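Side-chain contacts in probable thiol peroxidase (Chromobacterium violaceum, PDB 3KEB), which is of unproven function: it has a thioredoxin-like redoxin fold and may be a peroxidase, although its chain contains no cysteine: residues Pro50-Thr55 / Arg71-Phe76; Pro138-Ala143 / Val149-Arg154; Glu44-Thr49 / Asn107-Ser112. All coordinates share one frame; numbering follows the deposited sequence.

Contact 1: Pro50-Thr55 / Arg71-Phe76; sequences PKLIVT and RETRRF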
loop_
_atom_site.group_PDB
_atom_site.type_symbol
_atom_site.label_atom_id
_atom_site.label_comp_id
_atom_site.label_asym_id
_atom_site.label_seq_id
_atom_site.Cartn_x
_atom_site.Cartn_y
_atom_site.Cartn_z
ATOM N N PRO A 50 15.886 -11.564 -18.873
ATOM C CA PRO A 50 16.505 -11.554 -17.571
ATOM C C PRO A 50 15.944 -10.377 -16.811
ATOM O O PRO A 50 15.411 -9.457 -17.414
ATOM C CB PRO A 50 17.996 -11.369 -17.854
ATOM C CG PRO A 50 18.103 -10.975 -19.294
ATOM C CD PRO A 50 16.827 -11.247 -19.969
ATOM N N LYS A 51 16.048 -10.452 -15.505
ATOM C CA LYS A 51 15.526 -9.384 -14.653
ATOM C C LYS A 51 16.216 -9.156 -13.391
ATOM O O LYS A 51 16.913 -10.008 -12.874
ATOM C CB LYS A 51 14.075 -9.600 -14.369
ATOM C CG LYS A 51 13.706 -10.923 -13.848
ATOM C CD LYS A 51 12.596 -11.273 -14.733
ATOM C CE LYS A 51 12.130 -12.621 -14.622
ATOM N NZ LYS A 51 11.716 -13.097 -16.070
ATOM N N LEU A 52 16.029 -7.937 -12.920
ATOM C CA LEU A 52 16.601 -7.445 -11.676
ATOM C C LEU A 52 15.377 -7.072 -10.825
ATOM O O LEU A 52 14.668 -6.099 -11.119
ATOM C CB LEU A 52 17.491 -6.219 -11.957
ATOM C CG LEU A 52 18.412 -5.851 -10.810
ATOM C CD1 LEU A 52 19.409 -7.010 -10.359
ATOM C CD2 LEU A 52 19.241 -4.602 -11.181
ATOM N N ILE A 53 15.072 -7.922 -9.862
ATOM C CA ILE A 53 13.960 -7.667 -8.915
ATOM C C ILE A 53 14.482 -6.904 -7.690
ATOM O O ILE A 53 15.531 -7.223 -7.155
ATOM C CB ILE A 53 13.288 -8.971 -8.499
ATOM C CG1 ILE A 53 12.650 -9.656 -9.719
ATOM C CG2 ILE A 53 12.254 -8.752 -7.370
ATOM C CD1 ILE A 53 12.153 -10.961 -9.432
ATOM N N VAL A 54 13.797 -5.837 -7.315
ATOM C CA VAL A 54 14.171 -5.063 -6.176
ATOM C C VAL A 54 12.938 -4.824 -5.355
ATOM O O VAL A 54 11.920 -4.367 -5.901
ATOM C CB VAL A 54 14.759 -3.668 -6.595
ATOM C CG1 VAL A 54 14.959 -2.795 -5.428
ATOM C CG2 VAL A 54 16.140 -3.839 -7.325
ATOM N N THR A 55 13.042 -5.128 -4.067
ATOM C CA THR A 55 12.037 -4.727 -3.103
ATOM C C THR A 55 12.551 -3.464 -2.424
ATOM O O THR A 55 13.738 -3.339 -2.104
ATOM C CB THR A 55 11.777 -5.828 -2.082
ATOM O OG1 THR A 55 13.046 -6.239 -1.476
ATOM C CG2 THR A 55 11.072 -6.999 -2.755
ATOM N N ARG A 71 17.131 5.133 -7.757
ATOM C CA ARG A 71 17.918 5.894 -8.670
ATOM C C ARG A 71 19.294 5.244 -8.920
ATOM O O ARG A 71 19.790 5.205 -10.075
ATOM C CB ARG A 71 18.096 7.334 -8.162
ATOM C CG ARG A 71 18.919 8.255 -9.115
ATOM C CD ARG A 71 19.429 9.553 -8.431
ATOM N NE ARG A 71 20.615 9.279 -7.598
ATOM C CZ ARG A 71 21.138 10.125 -6.693
ATOM N NH1 ARG A 71 20.585 11.315 -6.473
ATOM N NH2 ARG A 71 22.232 9.783 -6.023
ATOM N N GLU A 72 19.950 4.782 -7.859
ATOM C CA GLU A 72 21.282 4.172 -7.997
ATOM C C GLU A 72 21.178 2.874 -8.825
ATOM O O GLU A 72 22.059 2.511 -9.589
ATOM C CB GLU A 72 21.874 3.903 -6.597
ATOM C CG GLU A 72 22.151 5.195 -5.884
ATOM C CD GLU A 72 23.076 6.071 -6.654
ATOM O OE1 GLU A 72 24.228 5.623 -6.807
ATOM O OE2 GLU A 72 22.658 7.161 -7.137
ATOM N N THR A 73 20.082 2.192 -8.653
ATOM C CA THR A 73 19.815 0.938 -9.372
ATOM C C THR A 73 19.555 1.266 -10.866
ATOM O O THR A 73 20.074 0.567 -11.724
ATOM C CB THR A 73 18.575 0.205 -8.805
ATOM O OG1 THR A 73 18.742 -0.086 -7.410
ATOM C CG2 THR A 73 18.336 -1.148 -9.546
ATOM N N ARG A 74 18.767 2.295 -11.161
ATOM C CA ARG A 74 18.572 2.757 -12.548
ATOM C C ARG A 74 19.907 3.134 -13.184
ATOM O O ARG A 74 20.194 2.765 -14.337
ATOM C CB ARG A 74 17.619 3.964 -12.618
ATOM C CG ARG A 74 16.222 3.608 -12.188
ATOM C CD ARG A 74 15.185 4.748 -12.329
ATOM N NE ARG A 74 15.311 5.851 -11.368
ATOM C CZ ARG A 74 15.679 7.088 -11.694
ATOM N NH1 ARG A 74 15.772 8.016 -10.758
ATOM N NH2 ARG A 74 15.999 7.387 -12.959
ATOM N N ARG A 75 20.740 3.874 -12.445
ATOM C CA ARG A 75 22.033 4.255 -12.949
ATOM C C ARG A 75 22.936 3.038 -13.248
ATOM O O ARG A 75 23.607 2.988 -14.306
ATOM C CB ARG A 75 22.759 5.249 -12.030
ATOM C CG ARG A 75 22.153 6.661 -12.122
ATOM C CD ARG A 75 22.624 7.528 -10.984
ATOM N NE ARG A 75 22.104 8.902 -11.044
ATOM C CZ ARG A 75 22.544 9.880 -10.262
ATOM N NH1 ARG A 75 23.528 9.639 -9.386
ATOM N NH2 ARG A 75 22.036 11.105 -10.374
ATOM N N PHE A 76 22.955 2.064 -12.345
ATOM C CA PHE A 76 23.702 0.834 -12.583
ATOM C C PHE A 76 23.275 0.218 -13.903
ATOM O O PHE A 76 24.107 -0.214 -14.700
ATOM C CB PHE A 76 23.364 -0.152 -11.488
ATOM C CG PHE A 76 23.864 -1.504 -11.749
ATOM C CD1 PHE A 76 25.244 -1.743 -11.772
ATOM C CD2 PHE A 76 22.983 -2.542 -11.945
ATOM C CE1 PHE A 76 25.714 -3.016 -12.018
ATOM C CE2 PHE A 76 23.462 -3.835 -12.193
ATOM C CZ PHE A 76 24.823 -4.056 -12.193
#
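The methyl CG2 of T73 sits over strand 51-55 and meets two branches from it. L52 CD2 lies 3.9 Å from T73 CG2. V54 CG2 lies 4.1 Å from the same methyl and meets it tip to tip, whereas L52 comes across T73 at a slant. The torsion of T73 explains this: OG1 stands beside the backbone N (chi1 -58°), which puts CG2 anti to that N and toward the strand. OG1 is hydrogen-bonded to L69 O, one turn back in the helix, so the polar branch is satisfied within helix 67-77.

L52 CD2 also meets the ring of F76. It lies 4.3 Å from F76 CD2, at the ring edge and near the ring plane. The F76 ring meets the rings of W80 and F164 as well. This side is apolar, and L52, V54 and T73 are all buried.

The far side of the helix is polar and more open. R71 grips E72 OE2 side-on with NE and NH2, at 3.0 and 2.9 Å, and the oxygen lies in the guanidinium plane. R75 adds only charge, since E72 OE2 lies well out of its plane. R71 NE sits over the centre of the R75 guanidinium, 3.3 Å above it. The shared carboxylate probably offsets the closeness of the two positive groups.

Strand and helix run nearly antiparallel, at 171°. They are the first two elements of the beta-alpha-beta unit formed by strand 51-55, helix 67-77 and strand 84-89, as in the thioredoxin fold.

Contact 2: Pro138-Ala143 / Val149-Arg154; sequences PAIILA and VHYSER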
loop_
_atom_site.group_PDB
_atom_site.type_symbol
_atom_site.label_atom_id
_atom_site.label_comp_id
_atom_site.label_asym_id
_atom_site.label_seq_id
_atom_site.Cartn_x
_atom_site.Cartn_y
_atom_site.Cartn_z
ATOM N N PRO A 138 14.195 -4.319 2.099
ATOM C CA PRO A 138 14.860 -4.056 0.829
ATOM C C PRO A 138 15.873 -5.158 0.399
ATOM O O PRO A 138 16.647 -5.658 1.217
ATOM C CB PRO A 138 15.562 -2.720 1.066
ATOM C CG PRO A 138 15.716 -2.666 2.519
ATOM C CD PRO A 138 14.437 -3.219 3.038
ATOM N N ALA A 139 15.760 -5.580 -0.864
ATOM C CA ALA A 139 16.513 -6.708 -1.407
ATOM C C ALA A 139 16.633 -6.599 -2.918
ATOM O O ALA A 139 15.945 -5.793 -3.598
ATOM C CB ALA A 139 15.873 -8.059 -0.974
ATOM N N ILE A 140 17.622 -7.296 -3.435
ATOM C CA ILE A 140 17.848 -7.296 -4.867
ATOM C C ILE A 140 18.095 -8.677 -5.295
ATOM O O ILE A 140 18.786 -9.417 -4.596
ATOM C CB ILE A 140 19.018 -6.367 -5.308
ATOM C CG1 ILE A 140 19.122 -6.314 -6.829
ATOM C CG2 ILE A 140 20.404 -6.785 -4.691
ATOM C CD1 ILE A 140 19.974 -5.042 -7.313
ATOM N N ILE A 141 17.542 -9.037 -6.446
ATOM C CA ILE A 141 17.741 -10.383 -7.014
ATOM C C ILE A 141 17.904 -10.311 -8.506
ATOM O O ILE A 141 17.039 -9.804 -9.207
ATOM C CB ILE A 141 16.519 -11.287 -6.767
ATOM C CG1 ILE A 141 16.193 -11.390 -5.290
ATOM C CG2 ILE A 141 16.731 -12.719 -7.370
ATOM C CD1 ILE A 141 14.872 -12.119 -5.001
ATOM N N LEU A 142 19.045 -10.783 -8.987
ATOM C CA LEU A 142 19.332 -10.898 -10.406
ATOM C C LEU A 142 18.983 -12.326 -10.830
ATOM O O LEU A 142 19.536 -13.312 -10.291
ATOM C CB LEU A 142 20.812 -10.661 -10.684
ATOM C CG LEU A 142 21.322 -10.927 -12.088
ATOM C CD1 LEU A 142 20.729 -9.933 -13.096
ATOM C CD2 LEU A 142 22.896 -10.975 -12.074
ATOM N N ALA A 143 18.106 -12.415 -11.838
ATOM C CA ALA A 143 17.661 -13.721 -12.406
ATOM C C ALA A 143 17.758 -13.678 -13.913
ATOM O O ALA A 143 17.579 -12.612 -14.543
ATOM C CB ALA A 143 16.220 -14.065 -11.985
ATOM N N VAL A 149 18.165 -17.724 -10.256
ATOM C CA VAL A 149 18.874 -16.677 -9.515
ATOM C C VAL A 149 20.390 -16.778 -9.706
ATOM O O VAL A 149 20.972 -17.860 -9.515
ATOM C CB VAL A 149 18.500 -16.739 -8.006
ATOM C CG1 VAL A 149 19.262 -15.686 -7.162
ATOM C CG2 VAL A 149 16.996 -16.464 -7.817
ATOM N N HIS A 150 21.016 -15.659 -10.101
ATOM C CA HIS A 150 22.512 -15.545 -10.213
ATOM C C HIS A 150 23.177 -14.754 -9.072
ATOM O O HIS A 150 24.358 -14.968 -8.727
ATOM C CB HIS A 150 22.901 -14.873 -11.539
ATOM C CG HIS A 150 22.645 -15.722 -12.738
ATOM N ND1 HIS A 150 23.650 -16.179 -13.561
ATOM C CD2 HIS A 150 21.494 -16.216 -13.242
ATOM C CE1 HIS A 150 23.126 -16.915 -14.521
ATOM N NE2 HIS A 150 21.819 -16.958 -14.346
ATOM N N TYR A 151 22.401 -13.883 -8.439
ATOM C CA TYR A 151 22.857 -13.069 -7.319
ATOM C C TYR A 151 21.642 -12.642 -6.504
ATOM O O TYR A 151 20.600 -12.254 -7.083
ATOM C CB TYR A 151 23.579 -11.791 -7.857
ATOM C CG TYR A 151 24.013 -10.905 -6.775
ATOM C CD1 TYR A 151 25.217 -11.113 -6.164
ATOM C CD2 TYR A 151 23.176 -9.879 -6.291
ATOM C CE1 TYR A 151 25.634 -10.284 -5.106
ATOM C CE2 TYR A 151 23.583 -9.047 -5.220
ATOM C CZ TYR A 151 24.823 -9.253 -4.659
ATOM O OH TYR A 151 25.292 -8.490 -3.605
ATOM N N SER A 152 21.760 -12.655 -5.186
ATOM C CA SER A 152 20.700 -12.086 -4.340
ATOM C C SER A 152 21.321 -11.441 -3.086
ATOM O O SER A 152 22.301 -11.947 -2.561
ATOM C CB SER A 152 19.610 -13.142 -3.978
ATOM O OG SER A 152 20.106 -14.168 -3.128
ATOM N N GLU A 153 20.739 -10.356 -2.590
ATOM C CA GLU A 153 21.258 -9.691 -1.424
ATOM C C GLU A 153 20.104 -8.985 -0.746
ATOM O O GLU A 153 19.315 -8.279 -1.386
ATOM C CB GLU A 153 22.325 -8.665 -1.866
ATOM C CG GLU A 153 22.884 -7.783 -0.744
ATOM C CD GLU A 153 23.687 -6.582 -1.263
ATOM O OE1 GLU A 153 23.713 -6.287 -2.482
ATOM O OE2 GLU A 153 24.306 -5.944 -0.426
ATOM N N ARG A 154 20.045 -9.106 0.567
ATOM C CA ARG A 154 19.182 -8.230 1.367
ATOM C C ARG A 154 20.007 -7.217 2.073
ATOM O O ARG A 154 21.088 -7.526 2.545
ATOM C CB ARG A 154 18.463 -9.059 2.408
ATOM C CG ARG A 154 17.512 -9.895 1.789
ATOM C CD ARG A 154 16.767 -10.692 2.800
ATOM N NE ARG A 154 17.575 -11.788 3.355
ATOM C CZ ARG A 154 17.111 -12.726 4.177
ATOM N NH1 ARG A 154 15.864 -12.709 4.573
ATOM N NH2 ARG A 154 17.917 -13.699 4.661
#
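Y151 lies opposite L142 across the hairpin and shares a sheet face with I140 and E153. Y151 CB meets L142 CB at 4.1 Å. CG is anti to the backbone N (chi1 178°), which carries the ring along this face toward I140. Ring atom CE2 then meets I140 CG2 at 3.9 Å. That methyl lies in the plane of the ring, at its edge. At the tip, Y151 OH is 2.9 Å from E153 OE1, at most a weak bond, and not a settled one. E153 OE1 has a firmer partner in the backbone N of D163, which ties the carboxylate to the loop before helix 164-177. I167 and L170 of that helix also touch Y151.

I140 CG2 is shared: it also packs on E153 CB. The backbones of I140 and E153 are joined by two hydrogen bonds, with I140 N to E153 O at 2.8 Å.

The other face is smaller in its contacts. I141 CG2 packs on V149 CG2 at 3.8 Å. A139 CB meets R154 CG at 3.7 Å, while the head of R154 goes on to G124 O and makes a cation-pi contact with F6. S152 OG is held by P22 O.

The pairing shifts by one residue near the turn. L142 O takes a firm bond from H150 N (2.8 Å) and a weak one from Y151 N (3.5 Å). L142 CD2 packs on H150 CB, and H150 NE2 bonds to D144 OD2.

H150 and Y151 facing L142 make a classic beta bulge. The bulge lies in the antiparallel hairpin 139-143/149-154. Strand 149-154 is an outermost strand of the sheet within this chain; such a hairpin belongs to the thioredoxin fold.

Contact 3: Glu44-Thr49 / Asn107-Ser112; sequences ESFSHT and NIALLS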
loop_
_atom_site.group_PDB
_atom_site.type_symbol
_atom_site.label_atom_id
_atom_site.label_comp_id
_atom_site.label_asym_id
_atom_site.label_seq_id
_atom_site.Cartn_x
_atom_site.Cartn_y
_atom_site.Cartn_z
ATOM N N GLU A 44 5.285 -14.972 -15.437
ATOM C CA GLU A 44 4.962 -15.091 -16.870
ATOM C C GLU A 44 4.713 -13.774 -17.549
ATOM O O GLU A 44 4.781 -13.708 -18.751
ATOM C CB GLU A 44 3.712 -15.953 -17.077
ATOM C CG GLU A 44 3.930 -17.415 -16.725
ATOM C CD GLU A 44 4.296 -17.637 -15.261
ATOM O OE1 GLU A 44 3.683 -16.997 -14.345
ATOM O OE2 GLU A 44 5.231 -18.443 -15.037
ATOM N N SER A 45 4.393 -12.723 -16.794
ATOM C CA SER A 45 4.226 -11.410 -17.395
ATOM C C SER A 45 5.539 -10.868 -17.939
ATOM O O SER A 45 5.504 -9.881 -18.654
ATOM C CB SER A 45 3.744 -10.378 -16.362
ATOM O OG SER A 45 2.582 -10.812 -15.754
ATOM N N PHE A 46 6.666 -11.413 -17.467
ATOM C CA PHE A 46 8.009 -10.966 -17.822
ATOM C C PHE A 46 8.723 -12.137 -18.455
ATOM O O PHE A 46 9.812 -12.530 -18.052
ATOM C CB PHE A 46 8.740 -10.488 -16.569
ATOM C CG PHE A 46 7.939 -9.518 -15.765
ATOM C CD1 PHE A 46 7.787 -8.220 -16.202
ATOM C CD2 PHE A 46 7.257 -9.921 -14.635
ATOM C CE1 PHE A 46 7.023 -7.317 -15.505
ATOM C CE2 PHE A 46 6.505 -9.000 -13.910
ATOM C CZ PHE A 46 6.375 -7.700 -14.369
ATOM N N SER A 47 8.118 -12.703 -19.484
ATOM C CA SER A 47 8.731 -13.866 -20.088
ATOM C C SER A 47 9.848 -13.461 -21.065
ATOM O O SER A 47 9.925 -12.314 -21.587
ATOM C CB SER A 47 7.678 -14.783 -20.715
ATOM O OG SER A 47 6.931 -14.033 -21.648
ATOM N N HIS A 48 10.768 -14.403 -21.205
ATOM C CA HIS A 48 11.916 -14.290 -22.080
ATOM C C HIS A 48 12.759 -13.039 -21.833
ATOM O O HIS A 48 13.217 -12.396 -22.787
ATOM C CB HIS A 48 11.462 -14.394 -23.545
ATOM C CG HIS A 48 10.712 -15.667 -23.839
ATOM N ND1 HIS A 48 9.334 -15.710 -23.975
ATOM C CD2 HIS A 48 11.147 -16.938 -24.007
ATOM C CE1 HIS A 48 8.962 -16.951 -24.247
ATOM N NE2 HIS A 48 10.042 -17.713 -24.281
ATOM N N THR A 49 12.960 -12.678 -20.569
ATOM C CA THR A 49 13.913 -11.640 -20.261
ATOM C C THR A 49 14.597 -11.885 -18.943
ATOM O O THR A 49 13.968 -12.373 -17.985
ATOM C CB THR A 49 13.269 -10.190 -20.238
ATOM O OG1 THR A 49 14.305 -9.233 -19.995
ATOM C CG2 THR A 49 12.211 -10.053 -19.152
ATOM N N ASN A 107 10.347 2.144 -18.389
ATOM C CA ASN A 107 10.505 0.692 -18.468
ATOM C C ASN A 107 10.665 -0.071 -17.179
ATOM O O ASN A 107 11.116 -1.232 -17.192
ATOM C CB ASN A 107 11.731 0.337 -19.325
ATOM C CG ASN A 107 11.415 0.359 -20.785
ATOM O OD1 ASN A 107 10.366 -0.145 -21.175
ATOM N ND2 ASN A 107 12.269 0.997 -21.588
ATOM N N ILE A 108 10.361 0.561 -16.058
ATOM C CA ILE A 108 10.470 -0.114 -14.772
ATOM C C ILE A 108 9.079 -0.579 -14.481
ATOM O O ILE A 108 8.109 0.192 -14.591
ATOM C CB ILE A 108 10.951 0.837 -13.677
ATOM C CG1 ILE A 108 12.367 1.307 -14.004
ATOM C CG2 ILE A 108 10.891 0.185 -12.300
ATOM C CD1 ILE A 108 12.866 2.480 -13.132
ATOM N N ALA A 109 8.949 -1.857 -14.134
ATOM C CA ALA A 109 7.702 -2.380 -13.643
ATOM C C ALA A 109 7.602 -1.990 -12.184
ATOM O O ALA A 109 8.588 -2.073 -11.460
ATOM C CB ALA A 109 7.657 -3.875 -13.797
ATOM N N LEU A 110 6.386 -1.604 -11.767
ATOM C CA LEU A 110 6.057 -1.251 -10.386
ATOM C C LEU A 110 4.909 -2.127 -9.918
ATOM O O LEU A 110 3.766 -2.037 -10.450
ATOM C CB LEU A 110 5.659 0.235 -10.376
ATOM C CG LEU A 110 6.726 1.235 -10.807
ATOM C CD1 LEU A 110 6.140 2.619 -10.940
ATOM C CD2 LEU A 110 7.889 1.275 -9.777
ATOM N N LEU A 111 5.205 -3.008 -8.971
ATOM C CA LEU A 111 4.261 -4.017 -8.515
ATOM C C LEU A 111 4.004 -3.850 -7.040
ATOM O O LEU A 111 4.932 -3.633 -6.265
ATOM C CB LEU A 111 4.815 -5.420 -8.757
ATOM C CG LEU A 111 5.350 -5.681 -10.179
ATOM C CD1 LEU A 111 5.703 -7.191 -10.290
ATOM C CD2 LEU A 111 4.362 -5.268 -11.291
ATOM N N SER A 112 2.741 -4.036 -6.678
ATOM C CA SER A 112 2.241 -3.905 -5.343
ATOM C C SER A 112 1.898 -5.281 -4.794
ATOM O O SER A 112 1.387 -6.170 -5.526
ATOM C CB SER A 112 0.972 -3.079 -5.361
ATOM O OG SER A 112 0.307 -3.164 -4.128
#
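K51 NZ is held by two carbonyls of the loop 44-49, F46 O and T49 O, while the ring of F46 packs on A109 and L111. K51 thus ties two points of the loop together just before strand 51-55.

The contact itself is apolar and is carried by one ring. F46 CE1 lies 3.9 Å from A109 CB. On the other flank of the ring tip, F46 CE2 lies 4.1 Å from L111 CD1. CZ lies between these two atoms and touches both methyls. Both methyls come to the ring obliquely. L111 reaches toward F46 from the opposite direction. The F46 torsion fits this: at chi1 -50°, CG is anti to the carbonyl carbon, and the ring extends to the strand. S45 CB lies over one face of the ring, toward its rim.

Other apolar groups share this site. I86 of strand 84-89 and F31 each touch both F46 and L111.

Here a loop packs with a single aromatic side chain on one face of the central sheet. The ring rests on A109 and L111 of strand 109-112, which runs parallel to strand 84-89 in this thioredoxin-like fold.

How the contacts relate
After its first four strands the chain enters the loop 44-49, which opens contact 3, and runs straight into strand 51-55, which opens contact 1. Helix 67-77 closes contact 1. Strand 84-89 and helix 93-103 follow, and strand 109-112 then closes contact 3. Contact 1 is therefore nested inside contact 3, and the two touch where K51 NZ meets F46 O. Contact 2 opens at strand 139-143, is closed by strand 149-154 and crosses neither. All three reach one mixed sheet. Strand 51-55 of contact 1 pairs with strand 139-143 of contact 2, as in I53 O to I141 N. Contacts 2 and 3 do not touch, their centres being about 15 Å apart.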